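Invasion-associated protein (Mycobacterium tuberculosis, PDB 4LJ1) probably binds peptidoglycan through a non-catalytic NlpC/p60 domain, consistent with a role in stabilising the cell wall. Local coordinates at residues 81-86 with 128-133. Sequence-based numbering, arbitrary orientation.
Sequences QARKGD and LVRVLG
Arg-130, of the last strand segment of this NlpC/p60 domain, holds Asp-86 in a bidentate salt bridge, through NE and NH2. Asp-86 closes a type II beta turn, 83-86, that leads into strand 87-90. NE of Arg-130 meets OD1 of Asp-86 at 2.9 Å, almost straight at 174°. NH2 of Arg-130 meets OD2 of Asp-86, also at 2.9 Å. Both oxygens use their syn lone pairs, and the carboxylate and guanidinium lie nearly coplanar, 18° apart. The Arg-130 chain leaves with CG anti to the backbone N and then bends at chi3 (-54°), which turns the guanidinium edge to Asp-86. NH2 of Arg-130 also donates to the backbone O of Gln-81 at 3.1 Å, so three bonds fix the group's rotation. The backbone N of Arg-83 reaches Asp-86 OD2 from above the carboxylate plane, tying the acid to its own turn. Arg-83 runs extended from CG to NE, with CD over one face of the Arg-130 guanidinium, and the two guanidinium planes are almost parallel. The carboxylate of Asp-86 probably offsets the closeness of the two positive groups. Beside the carboxylate, CD2 of the buried Leu-128 touches CB of Ala-82 and CB of Asp-86, each at 3.8 Å.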
loop_
_atom_site.group_PDB
_atom_site.type_symbol
_atom_site.label_atom_id
_atom_site.label_comp_id
_atom_site.label_asym_id
_atom_site.label_seq_id
_atom_site.Cartn_x
_atom_site.Cartn_y
_atom_site.Cartn_z
ATOM N N GLN A 81 3.115 15.718 -7.571
ATOM C CA GLN A 81 3.100 16.195 -6.196
ATOM C C GLN A 81 3.326 15.028 -5.206
ATOM O O GLN A 81 3.223 15.206 -3.991
ATOM C CB GLN A 81 1.760 16.883 -5.920
ATOM C CG GLN A 81 1.553 18.151 -6.749
ATOM C CD GLN A 81 0.089 18.532 -6.917
ATOM O OE1 GLN A 81 -0.249 19.390 -7.746
ATOM N NE2 GLN A 81 -0.789 17.914 -6.131
ATOM N N ALA A 82 3.673 13.843 -5.708
ATOM C CA ALA A 82 3.826 12.638 -4.865
ATOM C C ALA A 82 4.928 12.802 -3.836
ATOM O O ALA A 82 5.943 13.450 -4.087
ATOM C CB ALA A 82 4.130 11.435 -5.743
ATOM N N ARG A 83 4.729 12.153 -2.696
ATOM C CA ARG A 83 5.692 12.115 -1.596
ATOM C C ARG A 83 5.796 10.694 -1.083
ATOM O O ARG A 83 4.825 9.946 -1.120
ATOM C CB ARG A 83 5.240 13.024 -0.446
ATOM C CG ARG A 83 5.259 14.501 -0.783
ATOM C CD ARG A 83 4.749 15.315 0.387
ATOM N NE ARG A 83 4.523 16.699 -0.001
ATOM C CZ ARG A 83 3.905 17.588 0.761
ATOM N NH1 ARG A 83 3.448 17.231 1.952
ATOM N NH2 ARG A 83 3.742 18.828 0.327
ATOM N N LYS A 84 6.963 10.314 -0.583
ATOM C CA LYS A 84 7.068 9.023 0.041
ATOM C C LYS A 84 5.992 8.855 1.118
ATOM O O LYS A 84 5.639 9.794 1.842
ATOM C CB LYS A 84 8.476 8.744 0.556
ATOM C CG LYS A 84 8.998 9.587 1.694
ATOM C CD LYS A 84 10.364 9.031 2.142
ATOM C CE LYS A 84 11.238 10.031 2.867
ATOM N NZ LYS A 84 12.549 9.414 3.216
ATOM N N GLY A 85 5.428 7.648 1.171
ATOM C CA GLY A 85 4.314 7.326 2.044
ATOM C C GLY A 85 2.961 7.415 1.365
ATOM O O GLY A 85 1.989 6.839 1.849
ATOM N N ASP A 86 2.866 8.124 0.245
ATOM C CA ASP A 86 1.610 8.165 -0.486
ATOM C C ASP A 86 1.319 6.752 -1.028
ATOM O O ASP A 86 2.231 5.979 -1.269
ATOM C CB ASP A 86 1.701 9.150 -1.649
ATOM C CG ASP A 86 1.749 10.609 -1.230
ATOM O OD1 ASP A 86 1.465 10.927 -0.042
ATOM O OD2 ASP A 86 2.017 11.461 -2.111
ATOM N N LEU A 128 -2.614 9.462 -6.656
ATOM C CA LEU A 128 -2.171 8.793 -5.445
ATOM C C LEU A 128 -3.071 9.248 -4.300
ATOM O O LEU A 128 -3.829 10.230 -4.431
ATOM C CB LEU A 128 -0.703 9.102 -5.149
ATOM C CG LEU A 128 0.378 8.543 -6.091
ATOM C CD1 LEU A 128 0.462 9.375 -7.375
ATOM C CD2 LEU A 128 1.737 8.463 -5.395
ATOM N N VAL A 129 -2.944 8.578 -3.155
ATOM C CA VAL A 129 -3.639 9.014 -1.948
ATOM C C VAL A 129 -2.625 9.364 -0.883
ATOM O O VAL A 129 -1.699 8.608 -0.611
ATOM C CB VAL A 129 -4.594 7.939 -1.407
ATOM C CG1 VAL A 129 -4.978 8.187 0.059
ATOM C CG2 VAL A 129 -5.808 7.847 -2.313
ATOM N N ARG A 130 -2.822 10.513 -0.243
ATOM C CA ARG A 130 -2.054 10.899 0.917
ATOM C C ARG A 130 -2.848 10.596 2.173
ATOM O O ARG A 130 -3.916 11.141 2.400
ATOM C CB ARG A 130 -1.704 12.377 0.891
ATOM C CG ARG A 130 -0.775 12.752 2.048
ATOM C CD ARG A 130 0.125 13.907 1.734
ATOM N NE ARG A 130 0.867 13.668 0.522
ATOM C CZ ARG A 130 1.209 14.606 -0.344
ATOM N NH1 ARG A 130 0.952 15.896 -0.116
ATOM N NH2 ARG A 130 1.863 14.240 -1.428
ATOM N N VAL A 131 -2.301 9.735 3.007
ATOM C CA VAL A 131 -2.967 9.256 4.187
ATOM C C VAL A 131 -2.731 10.189 5.372
ATOM O O VAL A 131 -3.659 10.512 6.107
ATOM C CB VAL A 131 -2.433 7.844 4.512
ATOM C CG1 VAL A 131 -3.053 7.300 5.774
ATOM C CG2 VAL A 131 -2.686 6.911 3.339
ATOM N N LEU A 132 -1.495 10.639 5.535
ATOM C CA LEU A 132 -1.137 11.440 6.703
ATOM C C LEU A 132 -1.357 12.924 6.481
ATOM O O LEU A 132 -1.051 13.451 5.413
ATOM C CB LEU A 132 0.312 11.178 7.084
ATOM C CG LEU A 132 0.543 9.740 7.545
ATOM C CD1 LEU A 132 2.023 9.437 7.720
ATOM C CD2 LEU A 132 -0.217 9.459 8.827
ATOM N N GLY A 133 -1.889 13.585 7.510
ATOM C CA GLY A 133 -2.137 15.017 7.475
ATOM C C GLY A 133 -3.520 15.314 6.945
ATOM O O GLY A 133 -4.219 16.164 7.489
#